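Local atomic coordinates of periplasmic binding protein/LacI transcriptional regulator (Brachyspira murdochii, PDB entry 4KQC), a protein that probably binds a carbohydrate as a periplasmic solute-binding protein serving an ABC transporter. Residues T130-F135 / S205-Y210; S137-K142 / D238-G243; V145-N150 / G156-F161. All blocks are in the same frame, centred on the assembly; numbering follows the deposited sequence.

Interaction 1: T130-F135 / S205-Y210; sequences TRIAAF and SVLGIY
Leu-207 packs against the last part of helix 113-133 and the loop after it with both methyl groups, and each branch finds a different kind of surface. The apolar contacts belong to CD1, which lies 3.8 Å from CG1 of Ile-132 and 4.0 Å from CE1 of Phe-135. Ile-132 contributes the longer arm of its side chain, while the Phe-135 ring and the leucine run past each other in opposite directions. At its edge, in its own plane, that ring has the carbonyl oxygens of Arg-131 and Ile-132. With CG anti to the carbonyl carbon (chi1 -64°), the leucine directs its fork at Ile-132 and Phe-135.

The other branch meets a charged group: CD2 of Leu-207 lies 3.9 Å from NH1 of Arg-131. The methyl can only pack there; the guanidinium's polar partners are Asp-241, in a salt bridge from NE, and the carbonyl oxygen of Asp-244, which takes a hydrogen bond from NH1.

No hydrogen bond joins the two segments. A helix and its following loop packed by a residue just ahead of strand 208-211 show the helix-on-sheet layering of the alpha/beta lobe in periplasmic binding proteins.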
# COMPACT_ATOMS: atom_id res chain seq x y z
N THR A 130 0.14 -24.73 -12.10
CA THR A 130 0.26 -25.73 -13.19
C THR A 130 1.30 -25.32 -14.23
O THR A 130 2.15 -26.11 -14.68
CB THR A 130 -1.14 -25.92 -13.81
OG1 THR A 130 -2.00 -26.43 -12.77
CG2 THR A 130 -1.16 -26.91 -15.00
N ARG A 131 1.29 -24.02 -14.55
CA ARG A 131 2.26 -23.43 -15.47
C ARG A 131 3.71 -23.51 -15.01
O ARG A 131 4.63 -23.83 -15.80
CB ARG A 131 1.84 -22.03 -15.93
CG ARG A 131 0.67 -22.10 -16.89
CD ARG A 131 -0.02 -20.74 -16.96
NE ARG A 131 0.82 -19.79 -17.70
CZ ARG A 131 0.55 -18.51 -17.93
NH1 ARG A 131 1.38 -17.80 -18.66
NH2 ARG A 131 -0.55 -17.92 -17.42
N ILE A 132 3.95 -23.30 -13.73
CA ILE A 132 5.29 -23.40 -13.16
C ILE A 132 5.82 -24.83 -13.23
O ILE A 132 6.99 -25.02 -13.45
CB ILE A 132 5.29 -22.91 -11.69
CG1 ILE A 132 5.12 -21.39 -11.66
CG2 ILE A 132 6.60 -23.30 -10.98
CD1 ILE A 132 4.67 -20.84 -10.30
N ALA A 133 4.94 -25.82 -13.02
CA ALA A 133 5.36 -27.22 -13.01
C ALA A 133 6.02 -27.68 -14.32
O ALA A 133 6.84 -28.60 -14.30
CB ALA A 133 4.18 -28.08 -12.69
N ALA A 134 5.67 -27.02 -15.43
CA ALA A 134 6.35 -27.18 -16.73
C ALA A 134 7.79 -26.73 -16.85
O ALA A 134 8.47 -27.10 -17.83
CB ALA A 134 5.54 -26.54 -17.84
N PHE A 135 8.27 -25.91 -15.93
CA PHE A 135 9.64 -25.44 -15.95
C PHE A 135 10.56 -26.41 -15.23
O PHE A 135 10.12 -27.48 -14.77
CB PHE A 135 9.71 -24.00 -15.41
CG PHE A 135 9.10 -23.05 -16.36
CD1 PHE A 135 7.75 -22.88 -16.40
CD2 PHE A 135 9.89 -22.30 -17.22
CE1 PHE A 135 7.16 -22.01 -17.32
CE2 PHE A 135 9.32 -21.45 -18.14
CZ PHE A 135 7.94 -21.29 -18.17
N SER A 205 9.48 -13.26 -20.96
CA SER A 205 10.49 -13.25 -19.92
C SER A 205 10.04 -13.78 -18.57
O SER A 205 10.86 -14.38 -17.81
CB SER A 205 11.04 -11.85 -19.72
OG SER A 205 11.61 -11.33 -20.92
N VAL A 206 8.78 -13.52 -18.22
CA VAL A 206 8.24 -13.87 -16.89
C VAL A 206 6.86 -14.44 -17.05
O VAL A 206 6.21 -14.30 -18.10
CB VAL A 206 8.24 -12.67 -15.93
CG1 VAL A 206 9.63 -12.03 -15.74
CG2 VAL A 206 7.24 -11.63 -16.38
N LEU A 207 6.38 -15.14 -16.02
CA LEU A 207 4.99 -15.63 -16.03
C LEU A 207 4.05 -14.68 -15.35
O LEU A 207 2.86 -14.63 -15.68
CB LEU A 207 4.84 -16.99 -15.31
CG LEU A 207 5.53 -18.22 -15.85
CD1 LEU A 207 5.21 -19.45 -14.95
CD2 LEU A 207 4.96 -18.39 -17.24
N GLY A 208 4.57 -13.98 -14.34
CA GLY A 208 3.67 -13.10 -13.54
C GLY A 208 4.43 -11.90 -13.08
O GLY A 208 5.65 -11.92 -13.02
N ILE A 209 3.68 -10.88 -12.72
CA ILE A 209 4.22 -9.65 -12.22
C ILE A 209 3.36 -9.15 -11.10
O ILE A 209 2.12 -9.02 -11.26
CB ILE A 209 4.24 -8.60 -13.32
CG1 ILE A 209 5.08 -9.07 -14.54
CG2 ILE A 209 4.73 -7.30 -12.72
CD1 ILE A 209 5.00 -8.13 -15.76
N TYR A 210 3.97 -8.94 -9.94
CA TYR A 210 3.26 -8.36 -8.76
C TYR A 210 3.67 -6.87 -8.65
O TYR A 210 4.86 -6.51 -8.58
CB TYR A 210 3.66 -9.10 -7.48
CG TYR A 210 3.32 -8.38 -6.20
CD1 TYR A 210 2.11 -7.77 -5.97
CD2 TYR A 210 4.23 -8.33 -5.16
CE1 TYR A 210 1.79 -7.19 -4.74
CE2 TYR A 210 3.94 -7.70 -3.99
CZ TYR A 210 2.74 -7.15 -3.76
OH TYR A 210 2.54 -6.55 -2.55

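Interaction 2: S137-K142 / D238-G243; sequences SDNKAK and DAQDGG
Gln-240 stretches its amide to the backbone of Lys-140 and Lys-142, so that a loop of the alpha/beta lobe is tied to the start of strand 141-146. The loop bends through a type I beta turn from Ala-239 to Gly-242, overlapping an Asx turn in which OD1 of Asp-241 accepts from the backbone N of Gly-243.

Two direct hydrogen bonds carry the contact. OE1 of Gln-240 accepts from N of Lys-142 at 2.8 Å, on a lone pair in the carbonyl plane, and NE2 of Gln-240 donates to O of Lys-140 at 3.0 Å. The pair fixes the rotation of the amide, using its oxygen and nitrogen at once. CG lies anti to the backbone N (chi1 -164°) and the chain runs on extended, which lets the amide reach the strand.

A water adds a third link, donating to OD1 of Asn-139 and accepting from NE2 of Gln-240. Van der Waals contact is slight, with CA of Ala-141 3.5 Å from OE1 of Gln-240.

The direct bond from NE2 of Gln-240 meets O of Lys-140 tilted 27° from the carbonyl plane, while that oxygen lies in the glutamine's own amide plane.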
# COMPACT_ATOMS: atom_id res chain seq x y z
N SER A 137 14.60 -26.94 -13.03
CA SER A 137 15.59 -26.32 -12.19
C SER A 137 16.64 -25.53 -13.00
O SER A 137 17.13 -24.51 -12.53
CB SER A 137 16.27 -27.38 -11.34
OG SER A 137 17.28 -26.77 -10.58
N ASP A 138 16.97 -26.00 -14.20
CA ASP A 138 17.94 -25.32 -15.07
C ASP A 138 17.33 -24.16 -15.89
O ASP A 138 18.06 -23.37 -16.48
CB ASP A 138 18.58 -26.31 -16.06
CG ASP A 138 19.47 -27.37 -15.37
OD1 ASP A 138 19.71 -27.32 -14.13
OD2 ASP A 138 19.95 -28.27 -16.09
N ASN A 139 15.99 -24.06 -15.93
CA ASN A 139 15.28 -23.01 -16.67
C ASN A 139 13.98 -22.69 -15.88
O ASN A 139 12.89 -23.18 -16.22
CB ASN A 139 15.00 -23.46 -18.10
CG ASN A 139 14.31 -22.41 -18.98
OD1 ASN A 139 14.34 -21.21 -18.73
ND2 ASN A 139 13.77 -22.88 -20.07
N LYS A 140 14.13 -21.86 -14.85
CA LYS A 140 13.07 -21.67 -13.86
C LYS A 140 12.02 -20.70 -14.37
O LYS A 140 12.36 -19.75 -15.11
CB LYS A 140 13.67 -21.15 -12.59
CG LYS A 140 14.63 -22.13 -11.92
CD LYS A 140 15.15 -21.59 -10.64
CE LYS A 140 16.09 -22.63 -10.03
NZ LYS A 140 16.32 -22.28 -8.62
N ALA A 141 10.76 -20.93 -14.01
CA ALA A 141 9.72 -19.92 -14.20
C ALA A 141 10.03 -18.69 -13.38
O ALA A 141 10.34 -18.77 -12.18
CB ALA A 141 8.36 -20.45 -13.76
N LYS A 142 9.82 -17.51 -13.97
CA LYS A 142 10.11 -16.26 -13.29
C LYS A 142 8.85 -15.49 -12.93
O LYS A 142 7.95 -15.39 -13.74
CB LYS A 142 10.99 -15.38 -14.19
CG LYS A 142 12.23 -16.05 -14.74
CD LYS A 142 13.12 -16.56 -13.61
CE LYS A 142 14.56 -16.74 -14.06
NZ LYS A 142 14.69 -17.80 -15.09
N ASP A 238 2.46 -13.18 -24.10
CA ASP A 238 3.76 -12.57 -23.78
C ASP A 238 4.42 -13.11 -22.55
O ASP A 238 5.47 -12.62 -22.16
CB ASP A 238 3.73 -11.05 -23.71
CG ASP A 238 5.11 -10.41 -23.98
OD1 ASP A 238 5.89 -10.95 -24.81
OD2 ASP A 238 5.41 -9.33 -23.43
N ALA A 239 3.85 -14.15 -21.97
CA ALA A 239 4.48 -14.81 -20.83
C ALA A 239 5.57 -15.74 -21.27
O ALA A 239 5.66 -16.13 -22.43
CB ALA A 239 3.46 -15.54 -19.99
N GLN A 240 6.43 -16.08 -20.33
CA GLN A 240 7.58 -16.90 -20.52
C GLN A 240 7.31 -18.25 -21.22
O GLN A 240 8.14 -18.73 -22.01
CB GLN A 240 8.20 -17.06 -19.12
CG GLN A 240 9.59 -17.53 -19.08
CD GLN A 240 10.06 -17.78 -17.68
OE1 GLN A 240 9.37 -17.47 -16.72
NE2 GLN A 240 11.19 -18.44 -17.56
N ASP A 241 6.14 -18.84 -20.95
CA ASP A 241 5.67 -20.07 -21.57
C ASP A 241 4.78 -19.85 -22.81
O ASP A 241 4.17 -20.79 -23.30
CB ASP A 241 4.93 -20.96 -20.58
CG ASP A 241 3.71 -20.30 -19.96
OD1 ASP A 241 3.32 -19.14 -20.33
OD2 ASP A 241 3.09 -20.93 -19.07
N GLY A 242 4.76 -18.62 -23.34
CA GLY A 242 3.83 -18.23 -24.41
C GLY A 242 2.36 -18.10 -24.11
O GLY A 242 1.54 -17.86 -25.01
N GLY A 243 1.99 -18.27 -22.84
CA GLY A 243 0.64 -17.93 -22.39
C GLY A 243 0.56 -16.45 -22.06
O GLY A 243 1.37 -15.64 -22.56
O HOH W 1 12.61 -19.39 -19.95

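Interaction 3: V145-N150 / G156-F161; sequences VLQLDN and GRAEGF. With NO3 (nitrate ion), chain C.
Arg-157 and Leu-148 open the contact early in the helix segment, where CD of Arg-157 lies 4.0 Å from CD2 of Leu-148. The arginine chain runs extended, and its guanidinium continues beyond the leucine to the carbonyl of Ser-212 and a salt bridge with Asp-251. Leu-148 holds CG between its backbone N and carbonyl carbon (chi1 61°), which helps to carry CD2 there.

Next, the methyl of Ala-158 points at the strand and is met by two side chains, Val-145 and Gln-147. CG1 of Val-145 stands 4.2 Å from CB of Ala-158, while Gln-147 passes alongside, its OE1 3.4 Å from that CB. The other end of the amide is occupied: NE2 of Gln-147 donates to O of Asp-149 at 2.9 Å, nearly straight (162°), which holds the amide across the following loop. With an alanine here the carbonyl of Asp-149 would probably lose this donor, and the Ala-158 methyl part of its cover.

Phe-161, one turn further on, receives CG2 of Val-145 at its CD1, 3.7 Å away, the two side chains sliding past each other in opposite directions. Its ring also stacks with Tyr-210.

Farther along the loop, ND2 of Asn-150 donates to two oxygens of a nitrate ion, probably from crystallisation. Strand, loop and returning helix form the strand-to-helix part of the beta-alpha-beta unit 141-146, 152-171, 179-184.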
# COMPACT_ATOMS: atom_id res chain seq x y z
N VAL A 145 8.64 -9.14 -8.94
CA VAL A 145 8.02 -8.38 -7.85
C VAL A 145 8.52 -6.93 -8.02
O VAL A 145 9.69 -6.69 -7.81
CB VAL A 145 8.43 -8.96 -6.50
CG1 VAL A 145 8.01 -8.03 -5.33
CG2 VAL A 145 7.90 -10.39 -6.35
N LEU A 146 7.65 -5.98 -8.34
CA LEU A 146 8.06 -4.59 -8.45
C LEU A 146 7.80 -3.99 -7.09
O LEU A 146 6.63 -3.74 -6.71
CB LEU A 146 7.27 -3.87 -9.55
CG LEU A 146 7.82 -4.03 -10.97
CD1 LEU A 146 9.00 -3.08 -11.19
CD2 LEU A 146 8.23 -5.45 -11.30
N GLN A 147 8.89 -3.83 -6.36
CA GLN A 147 8.86 -3.31 -5.00
C GLN A 147 9.00 -1.82 -5.02
O GLN A 147 9.93 -1.34 -5.65
CB GLN A 147 10.05 -3.95 -4.26
CG GLN A 147 10.35 -3.29 -2.92
CD GLN A 147 11.46 -3.98 -2.15
OE1 GLN A 147 11.79 -5.12 -2.42
NE2 GLN A 147 12.04 -3.27 -1.19
N LEU A 148 8.05 -1.08 -4.42
CA LEU A 148 7.97 0.38 -4.71
C LEU A 148 9.17 1.19 -4.25
O LEU A 148 9.53 2.20 -4.87
CB LEU A 148 6.64 0.98 -4.15
CG LEU A 148 6.50 0.82 -2.63
CD1 LEU A 148 6.49 2.18 -1.99
CD2 LEU A 148 5.32 0.02 -2.16
N ASP A 149 9.79 0.79 -3.15
CA ASP A 149 10.94 1.52 -2.57
C ASP A 149 11.57 0.67 -1.49
O ASP A 149 11.14 -0.48 -1.25
CB ASP A 149 10.54 2.90 -2.07
CG ASP A 149 9.69 2.91 -0.82
OD1 ASP A 149 9.45 1.88 -0.13
OD2 ASP A 149 9.20 4.05 -0.53
N ASN A 150 12.59 1.21 -0.86
CA ASN A 150 13.29 0.57 0.28
C ASN A 150 12.89 1.11 1.66
O ASN A 150 13.72 1.09 2.58
CB ASN A 150 14.80 0.67 0.06
CG ASN A 150 15.27 -0.23 -1.04
OD1 ASN A 150 15.13 -1.45 -0.93
ND2 ASN A 150 15.78 0.32 -2.10
N GLY A 156 7.88 -4.37 3.36
CA GLY A 156 6.83 -5.22 3.78
C GLY A 156 5.89 -5.67 2.69
O GLY A 156 5.50 -6.85 2.67
N ARG A 157 5.56 -4.79 1.75
CA ARG A 157 4.70 -5.23 0.64
C ARG A 157 5.39 -6.23 -0.27
O ARG A 157 4.74 -7.06 -0.89
CB ARG A 157 4.17 -4.06 -0.16
CG ARG A 157 3.19 -3.20 0.61
CD ARG A 157 2.51 -2.21 -0.29
NE ARG A 157 1.56 -1.37 0.41
CZ ARG A 157 0.80 -0.46 -0.20
NH1 ARG A 157 0.85 -0.32 -1.50
NH2 ARG A 157 -0.12 0.23 0.47
N ALA A 158 6.72 -6.20 -0.34
CA ALA A 158 7.48 -7.19 -1.14
C ALA A 158 7.69 -8.47 -0.36
O ALA A 158 7.46 -9.57 -0.91
CB ALA A 158 8.86 -6.62 -1.50
N GLU A 159 8.21 -8.37 0.85
CA GLU A 159 8.56 -9.52 1.73
C GLU A 159 7.32 -10.37 1.96
O GLU A 159 7.41 -11.59 1.97
CB GLU A 159 9.13 -9.10 3.09
CG GLU A 159 10.66 -8.84 3.15
CD GLU A 159 11.26 -8.59 4.57
OE1 GLU A 159 10.53 -8.47 5.60
OE2 GLU A 159 12.49 -8.48 4.64
N GLY A 160 6.18 -9.72 2.19
CA GLY A 160 4.92 -10.47 2.46
C GLY A 160 4.58 -11.45 1.33
O GLY A 160 4.13 -12.59 1.56
N PHE A 161 4.70 -10.97 0.09
CA PHE A 161 4.49 -11.74 -1.11
C PHE A 161 5.56 -12.84 -1.22
O PHE A 161 5.29 -13.99 -1.44
CB PHE A 161 4.50 -10.79 -2.34
CG PHE A 161 4.29 -11.54 -3.65
CD1 PHE A 161 5.36 -12.11 -4.29
CD2 PHE A 161 3.02 -11.68 -4.21
CE1 PHE A 161 5.19 -12.86 -5.43
CE2 PHE A 161 2.87 -12.36 -5.40
CZ PHE A 161 3.91 -12.98 -5.98
N NO3 C . 17.47 -1.05 -4.83
O1 NO3 C . 18.07 -1.40 -5.84
O2 NO3 C . 16.89 0.17 -4.80
O3 NO3 C . 17.32 -1.92 -3.75

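Overall arrangement
From the N terminus, the chain first builds most of the other lobe, then enters the one described here along helix 113-133. The end of this helix starts interaction 1, and the turn after it leads into strand 141-146, whose beginning serves interaction 2 and whose end serves interaction 3. Interaction 3 closes first, a short local loop onto helix 152-171, and lies within both longer ones. Interaction 1 closes at 205-210, and interaction 2 only at 238-243, so these two cross. Their centres are about 5 Å apart at one end of the mixed sheet, with the centre of interaction 3 about 19 Å from that of interaction 1. Neighbouring strands 141-146 and 208-211 join all three.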